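PDB 3L9D: putative GTP pyrophosphokinase from Streptococcus mutans, which probably transfers pyrophosphate from ATP to GTP in the first step of ppGpp synthesis. Local coordinates for residues M35-E38 against E39-D42. Sequence-based numbering, arbitrary orientation.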
loop_
_atom_site.group_PDB
_atom_site.type_symbol
_atom_site.label_atom_id
_atom_site.label_comp_id
_atom_site.label_asym_id
_atom_site.label_seq_id
_atom_site.Cartn_x
_atom_site.Cartn_y
_atom_site.Cartn_z
ATOM N N MET A 35 18.759 -6.202 -20.889
ATOM C CA MET A 35 17.669 -5.468 -20.248
ATOM C C MET A 35 17.875 -3.948 -20.290
ATOM O O MET A 35 18.870 -3.433 -19.781
ATOM C CB MET A 35 17.470 -5.927 -18.792
ATOM C CG MET A 35 16.098 -6.547 -18.491
ATOM S SD MET A 35 14.697 -5.592 -19.146
ATOM C CE MET A 35 13.301 -6.543 -18.549
ATOM N N ASN A 36 16.922 -3.249 -20.907
ATOM C CA ASN A 36 16.866 -1.789 -20.888
ATOM C C ASN A 36 15.772 -1.323 -19.930
ATOM O O ASN A 36 14.593 -1.269 -20.281
ATOM C CB ASN A 36 16.602 -1.242 -22.297
ATOM C CG ASN A 36 16.313 0.261 -22.305
ATOM O OD1 ASN A 36 16.744 1.012 -21.412
ATOM N ND2 ASN A 36 15.577 0.706 -23.322
ATOM N N TRP A 37 16.167 -0.983 -18.717
ATOM C CA TRP A 37 15.204 -0.678 -17.672
ATOM C C TRP A 37 14.401 0.610 -17.901
ATOM O O TRP A 37 13.176 0.626 -17.749
ATOM C CB TRP A 37 15.916 -0.653 -16.323
ATOM C CG TRP A 37 16.412 -2.004 -15.917
ATOM C CD1 TRP A 37 17.684 -2.480 -16.027
ATOM C CD2 TRP A 37 15.635 -3.065 -15.343
ATOM N NE1 TRP A 37 17.752 -3.770 -15.544
ATOM C CE2 TRP A 37 16.507 -4.152 -15.121
ATOM C CE3 TRP A 37 14.285 -3.198 -14.988
ATOM C CZ2 TRP A 37 16.074 -5.359 -14.567
ATOM C CZ3 TRP A 37 13.855 -4.400 -14.425
ATOM C CH2 TRP A 37 14.749 -5.463 -14.222
ATOM N N GLU A 38 15.083 1.688 -18.270
ATOM C CA GLU A 38 14.403 2.957 -18.473
ATOM C C GLU A 38 13.183 2.810 -19.378
ATOM O O GLU A 38 12.189 3.511 -19.196
ATOM C CB GLU A 38 15.354 4.006 -19.038
ATOM C CG GLU A 38 14.732 5.387 -19.132
ATOM C CD GLU A 38 15.713 6.445 -19.611
ATOM O OE1 GLU A 38 16.594 6.105 -20.439
ATOM O OE2 GLU A 38 15.596 7.613 -19.167
ATOM N N GLU A 39 13.255 1.905 -20.349
ATOM C CA GLU A 39 12.137 1.696 -21.255
ATOM C C GLU A 39 11.056 0.800 -20.665
ATOM O O GLU A 39 9.863 1.086 -20.788
ATOM C CB GLU A 39 12.602 1.093 -22.578
ATOM C CG GLU A 39 11.449 0.508 -23.388
ATOM C CD GLU A 39 11.903 -0.191 -24.655
ATOM O OE1 GLU A 39 11.185 -1.106 -25.113
ATOM O OE2 GLU A 39 12.976 0.170 -25.190
ATOM N N PHE A 40 11.474 -0.302 -20.055
ATOM C CA PHE A 40 10.526 -1.260 -19.501
ATOM C C PHE A 40 9.720 -0.592 -18.396
ATOM O O PHE A 40 8.528 -0.835 -18.249
ATOM C CB PHE A 40 11.260 -2.496 -18.972
ATOM C CG PHE A 40 10.442 -3.337 -18.031
ATOM C CD1 PHE A 40 9.633 -4.334 -18.511
ATOM C CD2 PHE A 40 10.498 -3.124 -16.660
ATOM C CE1 PHE A 40 8.877 -5.103 -17.651
ATOM C CE2 PHE A 40 9.753 -3.878 -15.793
ATOM C CZ PHE A 40 8.934 -4.876 -16.287
ATOM N N LEU A 41 10.382 0.274 -17.645
ATOM C CA LEU A 41 9.785 0.876 -16.471
ATOM C C LEU A 41 8.823 2.013 -16.795
ATOM O O LEU A 41 8.075 2.469 -15.925
ATOM C CB LEU A 41 10.884 1.366 -15.525
ATOM C CG LEU A 41 11.077 0.587 -14.215
ATOM C CD1 LEU A 41 10.398 -0.764 -14.234
ATOM C CD2 LEU A 41 12.543 0.421 -13.876
ATOM N N ASP A 42 8.822 2.468 -18.042
ATOM C CA ASP A 42 8.101 3.693 -18.360
ATOM C C ASP A 42 6.613 3.652 -18.064
ATOM O O ASP A 42 6.073 4.585 -17.483
ATOM C CB ASP A 42 8.317 4.124 -19.806
ATOM C CG ASP A 42 7.643 5.456 -20.109
ATOM O OD1 ASP A 42 6.486 5.435 -20.597
ATOM O OD2 ASP A 42 8.260 6.512 -19.818
#
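Trp37 and Phe40 form an offset edge-to-face pair in the short helix 37-40. The six-membered ring of Trp37 turns its edge toward the face of Phe40, with centroids 6.0 Å apart and planes at 90°. Trp37 CE3 makes the closest ring contact, 4.1 Å from Phe40 CD2. The same CE3 lies 4.2 Å from Leu41 CD2, so one corner of the indole meets both residues. Met35 sits against both rings: its CG lies over the rim of one face of Trp37, and its CE touches the Phe40 ring at CD1 (4.3 Å).

Asn36 is the N-cap. Its CG lies anti to the backbone N (chi1 171°), which carries the amide forward to Glu39. There ND2 makes a weak, bent hydrogen bond to Glu39 OE2 (3.2 Å, N-H...O 126°), amide and carboxylate nearly perpendicular. Phe40 N donates to Asn36 O at 3.3 Å, and Leu41 N to Trp37 O at 2.8 Å. Both are i+4 to i bonds of one N-capped helical turn, with Trp37, Phe40 and Leu41 on its apolar side.

This turn precedes the long helix 42-64. Trp37 packs on Ile81, Ile84, Lys85 and Met88 of helix 81-91, while Met35, Trp37 and Phe40 all touch Leu98 of helix 98-101. Leu41 and Phe40 also reach Ile105, just before strand 106-112.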